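Local coordinates for protein D-alanyl transferase DltD (Enterococcus faecalis, PDB 6O93) that probably takes part in the D-alanylation of lipoteichoic acid in the Gram-positive cell wall, as a membrane-associated transferase of the SGNH hydrolase clan, at residues A[18-23]-A[201-206]; A[33-38]-A[92-97]; A[66-71]-A[361-366]. One frame throughout, in Å; residues are numbered along the deposited sequence.

Interaction 1. Residues A[18-23]-A[201-206]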
# COMPACT_ATOMS: atom_id res chain seq x y z
N THR A 18 -0.15 0.94 -14.04
CA THR A 18 -1.47 1.36 -13.59
C THR A 18 -2.46 0.20 -13.50
O THR A 18 -3.65 0.43 -13.26
CB THR A 18 -2.03 2.43 -14.52
OG1 THR A 18 -2.24 1.87 -15.83
CG2 THR A 18 -1.08 3.61 -14.62
N SER A 19 -2.00 -1.04 -13.70
CA SER A 19 -2.91 -2.17 -13.76
C SER A 19 -3.34 -2.65 -12.38
O SER A 19 -4.45 -3.17 -12.23
CB SER A 19 -2.25 -3.33 -14.51
OG SER A 19 -1.24 -3.93 -13.73
N MET A 20 -2.48 -2.49 -11.37
CA MET A 20 -2.74 -3.06 -10.05
C MET A 20 -2.98 -4.57 -10.14
O MET A 20 -3.71 -5.15 -9.34
CB MET A 20 -3.92 -2.37 -9.36
CG MET A 20 -3.65 -0.90 -9.03
SD MET A 20 -5.13 -0.02 -8.48
CE MET A 20 -5.55 -0.92 -6.99
N ALA A 21 -2.37 -5.20 -11.13
CA ALA A 21 -2.57 -6.63 -11.37
C ALA A 21 -2.01 -7.43 -10.20
O ALA A 21 -0.82 -7.30 -9.89
CB ALA A 21 -1.90 -7.05 -12.67
N PRO A 22 -2.82 -8.25 -9.52
CA PRO A 22 -2.27 -9.03 -8.39
C PRO A 22 -1.19 -10.02 -8.80
O PRO A 22 -0.30 -10.30 -7.99
CB PRO A 22 -3.51 -9.73 -7.82
CG PRO A 22 -4.52 -9.72 -8.91
CD PRO A 22 -4.27 -8.46 -9.68
N ASN A 23 -1.24 -10.55 -10.02
CA ASN A 23 -0.17 -11.45 -10.45
C ASN A 23 1.15 -10.72 -10.62
O ASN A 23 2.22 -11.32 -10.45
CB ASN A 23 -0.56 -12.14 -11.76
CG ASN A 23 -1.68 -13.15 -11.57
OD1 ASN A 23 -1.87 -13.69 -10.48
ND2 ASN A 23 -2.43 -13.41 -12.64
N VAL A 201 -4.96 -5.81 -16.60
CA VAL A 201 -5.78 -4.87 -17.36
C VAL A 201 -5.24 -3.48 -17.04
O VAL A 201 -5.48 -2.93 -15.96
CB VAL A 201 -7.27 -4.98 -17.02
CG1 VAL A 201 -8.06 -3.90 -17.73
CG2 VAL A 201 -7.79 -6.36 -17.40
N SER A 202 -4.48 -2.92 -17.97
CA SER A 202 -3.92 -1.59 -17.79
C SER A 202 -5.03 -0.54 -17.76
O SER A 202 -6.04 -0.66 -18.45
CB SER A 202 -2.93 -1.27 -18.91
OG SER A 202 -2.45 0.05 -18.80
N ARG A 203 -4.82 0.48 -16.94
CA ARG A 203 -5.71 1.64 -16.91
C ARG A 203 -5.23 2.76 -17.82
O ARG A 203 -5.72 3.89 -17.71
CB ARG A 203 -5.86 2.15 -15.47
CG ARG A 203 -6.71 1.25 -14.59
CD ARG A 203 -6.80 1.77 -13.16
NE ARG A 203 -7.70 0.95 -12.35
CZ ARG A 203 -7.38 -0.22 -11.81
NH1 ARG A 203 -6.17 -0.73 -12.00
NH2 ARG A 203 -8.26 -0.89 -11.09
N GLU A 204 -4.28 2.47 -18.72
CA GLU A 204 -3.81 3.48 -19.65
C GLU A 204 -4.94 4.08 -20.48
O GLU A 204 -4.90 5.30 -20.74
CB GLU A 204 -2.73 2.88 -20.56
CG GLU A 204 -2.01 3.90 -21.43
CD GLU A 204 -1.24 4.93 -20.63
OE1 GLU A 204 -1.08 4.74 -19.40
OE2 GLU A 204 -0.80 5.94 -21.22
N PRO A 205 -5.96 3.33 -20.91
CA PRO A 205 -7.08 3.98 -21.61
C PRO A 205 -7.81 5.00 -20.75
O PRO A 205 -8.25 6.04 -21.26
CB PRO A 205 -7.99 2.80 -21.99
CG PRO A 205 -7.10 1.60 -21.97
CD PRO A 205 -6.10 1.86 -20.90
N ILE A 206 -7.95 4.73 -19.45
CA ILE A 206 -8.56 5.70 -18.56
C ILE A 206 -7.66 6.92 -18.41
O ILE A 206 -8.14 8.06 -18.36
CB ILE A 206 -8.87 5.05 -17.20
CG1 ILE A 206 -9.86 3.89 -17.38
CG2 ILE A 206 -9.44 6.08 -16.23
CD1 ILE A 206 -10.12 3.09 -16.12
O HOH W 1 -0.73 2.24 -17.83
O HOH W 2 -4.94 -5.53 -13.86

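Interaction 2. Residues A[33-38]-A[92-97]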
# COMPACT_ATOMS: atom_id res chain seq x y z
N LYS A 33 11.77 -4.97 -12.33
CA LYS A 33 12.38 -4.26 -13.44
C LYS A 33 11.93 -2.80 -13.48
O LYS A 33 12.73 -1.90 -13.71
CB LYS A 33 12.05 -4.96 -14.76
CG LYS A 33 12.76 -4.37 -15.98
CD LYS A 33 14.27 -4.56 -15.91
CE LYS A 33 14.95 -4.10 -17.19
NZ LYS A 33 16.43 -4.27 -17.11
N ALA A 34 10.64 -2.57 -13.23
CA ALA A 34 10.11 -1.20 -13.26
C ALA A 34 10.77 -0.34 -12.19
O ALA A 34 11.17 0.80 -12.46
CB ALA A 34 8.59 -1.23 -13.07
N VAL A 35 10.89 -0.86 -10.97
CA VAL A 35 11.48 -0.09 -9.88
C VAL A 35 12.98 0.06 -10.08
O VAL A 35 13.56 1.11 -9.80
CB VAL A 35 11.15 -0.75 -8.53
CG1 VAL A 35 11.87 -0.04 -7.40
CG2 VAL A 35 9.65 -0.74 -8.29
N ALA A 36 13.64 -0.99 -10.59
CA ALA A 36 15.08 -0.92 -10.81
C ALA A 36 15.44 0.13 -11.86
O ALA A 36 16.56 0.66 -11.85
CB ALA A 36 15.62 -2.29 -11.23
N SER A 37 14.52 0.44 -12.77
CA SER A 37 14.80 1.41 -13.82
C SER A 37 14.94 2.82 -13.28
O SER A 37 15.54 3.67 -13.96
CB SER A 37 13.70 1.38 -14.88
OG SER A 37 12.51 1.99 -14.40
N GLY A 38 14.41 3.10 -12.09
CA GLY A 38 14.44 4.43 -11.53
C GLY A 38 13.38 5.37 -12.06
O GLY A 38 13.22 6.47 -11.52
N ASP A 92 17.80 -5.29 -4.49
CA ASP A 92 18.54 -4.09 -4.85
C ASP A 92 17.80 -3.22 -5.87
O ASP A 92 18.25 -2.10 -6.13
CB ASP A 92 19.91 -4.48 -5.40
CG ASP A 92 20.81 -5.10 -4.35
OD1 ASP A 92 20.70 -4.71 -3.17
OD2 ASP A 92 21.61 -5.99 -4.70
N ALA A 93 16.70 -3.71 -6.44
CA ALA A 93 15.94 -2.90 -7.39
C ALA A 93 15.44 -1.61 -6.74
O ALA A 93 15.42 -0.55 -7.39
CB ALA A 93 14.77 -3.70 -7.95
N ILE A 94 15.04 -1.68 -5.47
CA ILE A 94 14.52 -0.52 -4.76
C ILE A 94 15.59 0.20 -3.95
O ILE A 94 15.31 1.28 -3.40
CB ILE A 94 13.34 -0.92 -3.84
CG1 ILE A 94 12.56 0.32 -3.40
CG2 ILE A 94 13.84 -1.69 -2.63
CD1 ILE A 94 11.27 0.01 -2.68
N ALA A 95 16.80 -0.35 -3.86
CA ALA A 95 17.83 0.23 -3.02
C ALA A 95 18.16 1.65 -3.45
O ALA A 95 18.35 1.92 -4.64
CB ALA A 95 19.09 -0.64 -3.06
N ASN A 96 18.21 2.56 -2.48
CA ASN A 96 18.61 3.95 -2.68
C ASN A 96 17.63 4.74 -3.54
O ASN A 96 17.98 5.80 -4.06
CB ASN A 96 20.01 4.03 -3.31
CG ASN A 96 21.03 3.19 -2.57
OD1 ASN A 96 21.68 2.32 -3.16
ND2 ASN A 96 21.16 3.42 -1.27
N LYS A 97 16.41 4.25 -3.70
CA LYS A 97 15.41 4.89 -4.54
C LYS A 97 14.30 5.49 -3.68
O LYS A 97 14.39 5.52 -2.44
CB LYS A 97 14.88 3.89 -5.56
CG LYS A 97 15.97 3.33 -6.46
CD LYS A 97 15.43 2.74 -7.75
CE LYS A 97 16.56 2.36 -8.69
NZ LYS A 97 17.53 1.43 -8.04
O HOH W 3 18.35 0.03 -10.14

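Interaction 3. Residues A[66-71]-A[361-366]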
# COMPACT_ATOMS: atom_id res chain seq x y z
N ARG A 66 6.26 14.13 -16.60
CA ARG A 66 7.26 14.17 -15.54
C ARG A 66 8.34 13.12 -15.79
O ARG A 66 8.20 12.23 -16.63
CB ARG A 66 6.60 13.97 -14.18
CG ARG A 66 5.59 15.05 -13.83
CD ARG A 66 4.86 14.74 -12.53
NE ARG A 66 3.86 15.76 -12.21
CZ ARG A 66 2.90 15.61 -11.31
NH1 ARG A 66 2.79 14.47 -10.63
NH2 ARG A 66 2.04 16.59 -11.09
N ASN A 67 9.44 13.24 -15.04
CA ASN A 67 10.54 12.29 -15.15
C ASN A 67 10.30 11.03 -14.32
O ASN A 67 11.24 10.26 -14.11
CB ASN A 67 11.85 12.95 -14.72
CG ASN A 67 11.79 13.52 -13.31
OD1 ASN A 67 10.85 13.26 -12.56
ND2 ASN A 67 12.80 14.30 -12.95
N TYR A 68 9.07 10.81 -13.86
CA TYR A 68 8.73 9.61 -13.11
C TYR A 68 7.27 9.28 -13.36
O TYR A 68 6.48 10.14 -13.78
CB TYR A 68 8.98 9.78 -11.61
CG TYR A 68 8.03 10.75 -10.95
CD1 TYR A 68 6.82 10.32 -10.41
CD2 TYR A 68 8.33 12.10 -10.88
CE1 TYR A 68 5.94 11.20 -9.81
CE2 TYR A 68 7.46 13.00 -10.28
CZ TYR A 68 6.27 12.54 -9.75
OH TYR A 68 5.40 13.43 -9.16
N ARG A 69 6.91 8.03 -13.09
CA ARG A 69 5.53 7.58 -13.14
C ARG A 69 5.27 6.74 -11.91
O ARG A 69 6.17 6.01 -11.46
CB ARG A 69 5.22 6.76 -14.40
CG ARG A 69 5.36 7.52 -15.71
CD ARG A 69 4.28 8.58 -15.86
NE ARG A 69 4.33 9.21 -17.17
CZ ARG A 69 5.21 10.14 -17.53
NH1 ARG A 69 6.13 10.56 -16.67
NH2 ARG A 69 5.17 10.66 -18.75
N PRO A 70 4.08 6.82 -11.32
CA PRO A 70 3.74 5.87 -10.26
C PRO A 70 3.66 4.45 -10.79
O PRO A 70 3.33 4.21 -11.96
CB PRO A 70 2.37 6.35 -9.77
CG PRO A 70 2.27 7.77 -10.22
CD PRO A 70 3.03 7.84 -11.51
N PHE A 71 3.97 3.49 -9.92
CA PHE A 71 3.73 2.08 -10.19
C PHE A 71 2.86 1.56 -9.06
O PHE A 71 3.35 1.30 -7.95
CB PHE A 71 5.04 1.30 -10.31
CG PHE A 71 4.88 -0.02 -11.03
CD1 PHE A 71 4.26 -1.09 -10.41
CD2 PHE A 71 5.35 -0.18 -12.32
CE1 PHE A 71 4.11 -2.30 -11.07
CE2 PHE A 71 5.21 -1.38 -12.98
CZ PHE A 71 4.59 -2.44 -12.36
N GLN A 361 2.31 16.70 -2.89
CA GLN A 361 3.31 16.27 -1.92
C GLN A 361 4.26 15.25 -2.54
O GLN A 361 5.47 15.28 -2.28
CB GLN A 361 2.63 15.70 -0.68
CG GLN A 361 1.75 16.71 0.04
CD GLN A 361 2.51 17.97 0.41
OE1 GLN A 361 3.64 17.90 0.89
NE2 GLN A 361 1.90 19.12 0.16
N VAL A 362 3.74 14.33 -3.36
CA VAL A 362 4.61 13.37 -4.03
C VAL A 362 5.57 14.09 -4.97
O VAL A 362 6.78 13.82 -4.98
CB VAL A 362 3.77 12.32 -4.79
CG1 VAL A 362 4.66 11.49 -5.70
CG2 VAL A 362 3.03 11.42 -3.81
N ASP A 363 5.05 15.00 -5.79
CA ASP A 363 5.89 15.70 -6.76
C ASP A 363 6.99 16.49 -6.05
O ASP A 363 8.16 16.42 -6.44
CB ASP A 363 5.04 16.63 -7.62
CG ASP A 363 5.74 17.03 -8.90
OD1 ASP A 363 6.06 16.14 -9.71
OD2 ASP A 363 5.97 18.25 -9.11
N GLU A 364 6.63 17.24 -5.01
CA GLU A 364 7.64 17.96 -4.24
C GLU A 364 8.65 17.00 -3.64
O GLU A 364 9.86 17.28 -3.62
CB GLU A 364 6.97 18.79 -3.14
CG GLU A 364 6.10 19.93 -3.66
CD GLU A 364 5.36 20.65 -2.55
OE1 GLU A 364 5.47 20.22 -1.38
OE2 GLU A 364 4.67 21.66 -2.83
N PHE A 365 8.18 15.85 -3.16
CA PHE A 365 9.06 14.84 -2.58
C PHE A 365 10.03 14.29 -3.62
O PHE A 365 11.20 14.05 -3.32
CB PHE A 365 8.21 13.73 -1.97
CG PHE A 365 8.95 12.45 -1.70
CD1 PHE A 365 9.84 12.35 -0.65
CD2 PHE A 365 8.72 11.33 -2.48
CE1 PHE A 365 10.51 11.17 -0.39
CE2 PHE A 365 9.38 10.14 -2.23
CZ PHE A 365 10.28 10.06 -1.18
N MET A 366 9.56 14.10 -4.86
CA MET A 366 10.42 13.57 -5.90
C MET A 366 11.50 14.56 -6.31
O MET A 366 12.56 14.16 -6.80
CB MET A 366 9.59 13.17 -7.12
CG MET A 366 8.67 11.98 -6.87
SD MET A 366 9.58 10.50 -6.36
CE MET A 366 10.64 10.25 -7.79

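Interaction 1. Residues A[18-23]-A[201-206]
The guanidinium of Arg203 is the flat group here, meeting residues 18-23 on a face and at an edge. Met20 SD lies over one face, 3.7 Å from Arg203 NH1. At the edge, near the guanidinium plane, sit the backbone oxygens of Thr18 and Ser19. The bond from Arg203 NH1 to Thr18 O is 3.0 Å long and fairly straight, 160° at the hydrogen. The bond from Arg203 NH1 to Ser19 O is equally long but bent and weak. The Arg203 chain is extended from CG to NE, carrying NH1 along the loop while CG and CD pass close to Thr18 O.

Thr18 also uses its side chain. Its OG1 accepts from the backbone N of Arg203 at 3.1 Å. A chi1 of 65° sets OG1 between the backbone N and the carbonyl carbon, facing residues 201-206. A water accepts a hydrogen bond from Thr18 OG1, doubtful because the distance is only 2.5 Å, and donates to Ser202 OG and Glu204 OE1. Ser202 OG also accepts from the backbone N of Glu204, 3.0 Å away, in an ST turn at the start of helix 204-211, and bonds to Glu15 O. Ser19 OG makes a second ST turn with the backbone N of Ala21, just ahead of helix 22-26, and also bonds to Ala16 O. A second water accepts from Val201 N and probably donates to Ser19 O.

Two loops, each leading into a helix, are thus joined mainly by polar bonds. One arginine nitrogen is shared by two carbonyl oxygens, and water bridges run beside the direct bonds.

Interaction 2. Residues A[33-38]-A[92-97]
Val35 and Ala36, in the last turn of helix 29-36, pack against Ala93, Ile94 and the side chain of Lys97. Val35 has CG1 anti to its backbone N (chi1 174°). That rotamer sets CG1 against the backbone of residues 93-94, 3.8 Å from Ile94 CA and close to Ala93 O. Ile94 answers with CB and CG1, which both touch the same methyl. Ala36 and Ala93 meet through their methyls, with CB to CB at 3.7 Å. Small side chains let the backbones come close, and the CA atoms of Ala36 and Ala93 are 4.0 Å apart. Ala36 CA also makes a CA-H...O contact with Ala93 O, 3.5 Å away.

The contact lies beside the parallel sheet of an alpha/beta fold, consistent with the SGNH hydrolase clan. Helix 29-36 leads into strand 40-44, and the loop 92-97 leads from helix 80-90 into strand 98-102, its neighbour in the sheet. Val35 also touches Pro42, and Ile94 touches Phe44. Ile94 to Lys97 form a type II beta turn.

Lys97 reaches back from the end of this turn. Its chain runs extended through CD, then bends at chi4 (55°). CD rests 3.2 Å from Val35 O, and CE lies near both Val35 O and Ala36 O. The bend turns NZ toward its own segment, where it donates to Ala93 O at 3.0 Å from above the carbonyl plane. NZ also donates to a water that in turn donates to Ala36 O, so the ammonium is tied to both segments. Gly38 follows with a positive phi of 80°, and its backbone N lies 4.1 Å from Lys97 CE.

Interaction 3. Residues A[66-71]-A[361-366]
Tyr68 reaches across to helix 352-367 and meets Val362, Asp363 and Met366. Its CB is near the methyl end of Met366, as is CG, which lies 4.1 Å from Met366 CE. A chi1 of 69° sends the ring toward the helix. Further out, CD2 touches Met366 CB and CG. CE2 is 3.8 Å from Met366 CG, and CZ lies about as close. Met366 CG sits over the ring face in a CH-pi contact, 14° off the ring normal. The Met366 chain is bent at chi2 and chi3, so the thioether folds back above the same face. There SD makes a rather distant Met-aromatic contact. CE1 approaches Val362 CG1.

At the tip, Tyr68 OH donates to Asp363 OD1 at 2.8 Å. The oxygen lies near the ring plane, at the edge, and uses its anti lone pair. Asp363 OD1 also lies over one face of the Arg66 guanidinium, 3.4 Å from Arg66 NE. This salt bridge is one of charge alone, since no N-H points at the oxygen. Arg66 NH1 has its own salt bridge with Asp359, one turn earlier in the helix. The nearby positive charge would be expected to favour the ionised form of Asp363.

Tyr68 also touches Val41 of strand 40-44. The helix packs against the loop that leads into edge strand 69-73 and, through Met366 and Val362, on strands 40-44 and 289-294. It flanks the parallel sheet of an alpha/beta fold, here probably of the SGNH hydrolase type.

Overall arrangement
All three contacts are partly buried and lie about 16 to 17 Å, centre to centre, from the middle of the chain. Interactions 2 and 3 both border the parallel sheet, and they touch where Ala34 packs on Phe71. Interaction 1 stays apart from both; it joins loops before helices 22-26 and 204-211, and the side chain of Met20 is about 9 Å from the bound sodium ion. Interaction 1 is mostly polar and bridged by water. Interaction 2 is close packing of small apolar groups, with the aliphatic chain of a lysine lying across it. Interaction 3 combines an aromatic-methionine contact with a charged cluster. Along the chain, interaction 3 crosses both others, and interaction 2 nests within interaction 1.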